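Long-range contact in pectate lyase 1 (Juniperus ashei, PDB 1PXZ), which cleaves pectate weakly by calcium-dependent elimination and is the major allergen of mountain cedar pollen: residues A97-F109 / H119-L131. Residues are numbered along the deposited sequence; the frame is centred on the assembly and turned at random.
Sequences ADVHLGNGGPCLF and HSLHIHGCNTSVL
Strands 99-102 and 122-124 run parallel, joined by three backbone hydrogen bonds, His-122 N to Val-99 O, Leu-101 N to His-122 O (2.9 Å, 169° at the hydrogen) and His-124 N to Leu-101 O; a fourth, Asn-103 N to His-124 O, follows just beyond. The ladder continues where Gly-104 N reaches Gly-125 O and Asn-127 N approaches Gly-105 O from above its carbonyl plane. Asn-103 sits in a type I' beta turn from Gly-102 to Gly-105; its ND2 donates to His-100 O (3.1 Å) and to Ile-78 O in strand 76-78 of the preceding coil. The two strands belong to successive coils of the right-handed parallel beta-helix of pectate lyases, flanked by strand 76-78 on one side and strand 167-169 on the other. On the outer face the imidazoles of His-100 and His-122 form an offset stack, planes at 6° and centroids 3.9 Å apart, with His-122 CG over the rim of the His-100 ring. His-124, its chi1 of 53° setting CG between backbone N and carbonyl carbon, meets that ring rim to rim, planes 67° apart; NE2 to His-100 CD2, 3.0 Å, is suspiciously short, its detail doubtful. Facing the interior, Leu-108 CD1 touches Ile-123 CD1 (3.8 Å) and Leu-121 CD1. The Cys-107–Cys-126 disulfide ties the turn-bearing coil covalently to the next, Cys-107 SG resting 3.7 Å from Ile-123 CG2, while farther along Pro-106 CB packs against Ser-129 CB.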
# COMPACT_ATOMS: atom_id res chain seq x y z
N ALA A 97 -1.98 19.37 -5.14
CA ALA A 97 -2.31 19.20 -6.55
C ALA A 97 -3.14 17.94 -6.78
O ALA A 97 -3.16 17.01 -5.96
CB ALA A 97 -1.05 19.11 -7.40
N ASP A 98 -3.82 17.94 -7.93
CA ASP A 98 -4.54 16.75 -8.36
C ASP A 98 -3.64 15.98 -9.31
O ASP A 98 -3.66 16.33 -10.50
CB ASP A 98 -5.81 17.12 -9.10
CG ASP A 98 -6.81 17.84 -8.22
OD1 ASP A 98 -6.67 17.70 -6.98
OD2 ASP A 98 -7.70 18.54 -8.76
N VAL A 99 -2.93 14.99 -8.79
CA VAL A 99 -2.01 14.19 -9.59
C VAL A 99 -2.58 12.81 -9.85
O VAL A 99 -2.91 12.11 -8.89
CB VAL A 99 -0.69 14.05 -8.82
CG1 VAL A 99 0.30 13.22 -9.61
CG2 VAL A 99 -0.22 15.47 -8.50
N HIS A 100 -2.68 12.46 -11.12
CA HIS A 100 -3.23 11.20 -11.59
C HIS A 100 -2.18 10.50 -12.44
O HIS A 100 -1.78 11.08 -13.46
CB HIS A 100 -4.51 11.40 -12.41
CG HIS A 100 -5.70 11.85 -11.63
ND1 HIS A 100 -5.85 13.11 -11.10
CD2 HIS A 100 -6.83 11.19 -11.26
CE1 HIS A 100 -7.00 13.20 -10.46
NE2 HIS A 100 -7.62 12.03 -10.55
N LEU A 101 -1.75 9.32 -12.01
CA LEU A 101 -0.86 8.44 -12.73
C LEU A 101 -1.61 7.22 -13.25
O LEU A 101 -2.65 6.86 -12.68
CB LEU A 101 0.30 7.93 -11.85
CG LEU A 101 0.96 9.01 -10.98
CD1 LEU A 101 2.06 8.44 -10.08
CD2 LEU A 101 1.51 10.10 -11.89
N GLY A 102 -1.12 6.57 -14.29
CA GLY A 102 -1.72 5.40 -14.91
C GLY A 102 -2.29 5.81 -16.26
O GLY A 102 -1.52 5.98 -17.21
N ASN A 103 -3.61 5.96 -16.35
CA ASN A 103 -4.16 6.54 -17.58
C ASN A 103 -3.79 5.76 -18.83
O ASN A 103 -3.54 6.36 -19.89
CB ASN A 103 -3.64 7.98 -17.68
CG ASN A 103 -3.89 8.85 -16.46
OD1 ASN A 103 -5.05 9.01 -16.06
ND2 ASN A 103 -2.86 9.44 -15.84
N GLY A 104 -3.73 4.44 -18.77
CA GLY A 104 -3.34 3.55 -19.85
C GLY A 104 -1.87 3.20 -19.90
O GLY A 104 -1.45 2.35 -20.70
N GLY A 105 -1.02 3.81 -19.06
CA GLY A 105 0.39 3.46 -19.07
C GLY A 105 0.74 2.66 -17.82
O GLY A 105 -0.13 2.48 -16.96
N PRO A 106 1.98 2.20 -17.72
CA PRO A 106 2.48 1.53 -16.53
C PRO A 106 2.63 2.53 -15.38
O PRO A 106 2.57 3.73 -15.60
CB PRO A 106 3.86 0.99 -16.93
CG PRO A 106 4.23 1.72 -18.17
CD PRO A 106 2.99 2.27 -18.80
N CYS A 107 2.80 2.01 -14.16
CA CYS A 107 2.80 2.89 -12.99
C CYS A 107 4.07 2.75 -12.17
O CYS A 107 5.16 2.79 -12.78
CB CYS A 107 1.50 2.62 -12.20
SG CYS A 107 0.06 3.20 -13.17
N LEU A 108 3.98 2.60 -10.86
CA LEU A 108 5.13 2.79 -9.98
C LEU A 108 5.74 1.48 -9.48
O LEU A 108 5.02 0.55 -9.08
CB LEU A 108 4.75 3.60 -8.73
CG LEU A 108 4.13 4.98 -9.01
CD1 LEU A 108 3.76 5.66 -7.70
CD2 LEU A 108 5.08 5.82 -9.85
N PHE A 109 7.07 1.47 -9.52
CA PHE A 109 7.85 0.29 -9.22
C PHE A 109 8.99 0.64 -8.27
O PHE A 109 9.63 1.67 -8.40
CB PHE A 109 8.44 -0.34 -10.50
CG PHE A 109 7.39 -0.98 -11.41
CD1 PHE A 109 6.54 -0.20 -12.18
CD2 PHE A 109 7.28 -2.35 -11.48
CE1 PHE A 109 5.57 -0.74 -13.01
CE2 PHE A 109 6.31 -2.91 -12.30
CZ PHE A 109 5.47 -2.12 -13.06
N HIS A 119 2.57 9.38 -1.28
CA HIS A 119 1.49 9.98 -0.54
C HIS A 119 0.63 10.92 -1.39
O HIS A 119 1.18 11.74 -2.13
CB HIS A 119 2.12 10.76 0.61
CG HIS A 119 1.24 11.67 1.39
ND1 HIS A 119 0.50 11.23 2.47
CD2 HIS A 119 1.01 13.00 1.29
CE1 HIS A 119 -0.17 12.26 2.99
NE2 HIS A 119 0.12 13.35 2.28
N SER A 120 -0.66 10.78 -1.23
CA SER A 120 -1.70 11.63 -1.80
C SER A 120 -1.68 11.71 -3.32
O SER A 120 -1.86 12.77 -3.93
CB SER A 120 -1.61 13.02 -1.14
OG SER A 120 -2.80 13.75 -1.35
N LEU A 121 -1.51 10.54 -3.91
CA LEU A 121 -1.59 10.36 -5.35
C LEU A 121 -2.87 9.65 -5.77
O LEU A 121 -3.40 8.77 -5.08
CB LEU A 121 -0.42 9.51 -5.88
CG LEU A 121 0.98 9.96 -5.48
CD1 LEU A 121 2.03 8.94 -5.90
CD2 LEU A 121 1.23 11.36 -6.07
N HIS A 122 -3.36 10.03 -6.95
CA HIS A 122 -4.39 9.20 -7.58
C HIS A 122 -3.72 8.22 -8.54
O HIS A 122 -2.96 8.70 -9.41
CB HIS A 122 -5.37 10.03 -8.38
CG HIS A 122 -6.07 11.14 -7.66
ND1 HIS A 122 -7.37 10.97 -7.22
CD2 HIS A 122 -5.70 12.40 -7.34
CE1 HIS A 122 -7.77 12.09 -6.64
NE2 HIS A 122 -6.78 12.97 -6.69
N ILE A 123 -3.93 6.93 -8.47
CA ILE A 123 -3.36 6.04 -9.49
C ILE A 123 -4.48 5.16 -10.01
O ILE A 123 -5.12 4.49 -9.21
CB ILE A 123 -2.19 5.19 -8.98
CG1 ILE A 123 -1.16 6.01 -8.20
CG2 ILE A 123 -1.55 4.42 -10.12
CD1 ILE A 123 -0.03 5.23 -7.57
N HIS A 124 -4.72 5.19 -11.31
CA HIS A 124 -5.76 4.34 -11.88
C HIS A 124 -5.51 4.11 -13.36
O HIS A 124 -4.77 4.90 -13.95
CB HIS A 124 -7.13 4.99 -11.67
CG HIS A 124 -7.16 6.39 -12.19
ND1 HIS A 124 -7.24 6.64 -13.55
CD2 HIS A 124 -7.13 7.59 -11.58
CE1 HIS A 124 -7.25 7.94 -13.75
NE2 HIS A 124 -7.19 8.54 -12.58
N GLY A 125 -6.10 3.06 -13.89
CA GLY A 125 -5.92 2.68 -15.28
C GLY A 125 -4.52 2.19 -15.59
O GLY A 125 -4.10 2.28 -16.74
N CYS A 126 -3.77 1.65 -14.61
CA CYS A 126 -2.44 1.16 -14.94
C CYS A 126 -2.53 -0.04 -15.87
O CYS A 126 -3.43 -0.87 -15.77
CB CYS A 126 -1.65 0.77 -13.68
SG CYS A 126 -1.55 2.14 -12.50
N ASN A 127 -1.59 -0.15 -16.79
CA ASN A 127 -1.69 -1.19 -17.81
C ASN A 127 -0.41 -1.97 -17.99
O ASN A 127 0.64 -1.46 -17.59
CB ASN A 127 -2.02 -0.52 -19.15
CG ASN A 127 -2.52 -1.54 -20.15
OD1 ASN A 127 -1.96 -1.68 -21.24
ND2 ASN A 127 -3.59 -2.22 -19.77
N THR A 128 -0.52 -3.14 -18.58
CA THR A 128 0.64 -3.98 -18.89
C THR A 128 1.69 -3.19 -19.66
O THR A 128 1.41 -2.43 -20.58
CB THR A 128 0.24 -5.21 -19.72
OG1 THR A 128 -0.62 -6.02 -18.91
CG2 THR A 128 1.47 -6.04 -20.08
N SER A 129 2.96 -3.35 -19.25
CA SER A 129 3.95 -2.57 -20.01
C SER A 129 4.55 -3.43 -21.11
O SER A 129 4.37 -4.65 -21.16
CB SER A 129 5.04 -2.06 -19.06
OG SER A 129 5.80 -3.18 -18.59
N VAL A 130 5.29 -2.77 -21.99
CA VAL A 130 6.03 -3.44 -23.05
C VAL A 130 7.50 -3.60 -22.70
O VAL A 130 8.10 -2.69 -22.12
CB VAL A 130 5.91 -2.63 -24.35
CG1 VAL A 130 6.78 -3.23 -25.43
CG2 VAL A 130 4.44 -2.58 -24.74
N LEU A 131 8.06 -4.75 -23.03
CA LEU A 131 9.49 -4.99 -22.84
C LEU A 131 10.26 -3.84 -23.46
O LEU A 131 9.88 -3.30 -24.51
CB LEU A 131 9.83 -6.33 -23.46
CG LEU A 131 11.28 -6.70 -23.71
CD1 LEU A 131 11.97 -7.13 -22.42
CD2 LEU A 131 11.35 -7.80 -24.76
O HOH W 1 -3.04 14.35 -6.01
O HOH W 2 -6.21 15.84 -4.89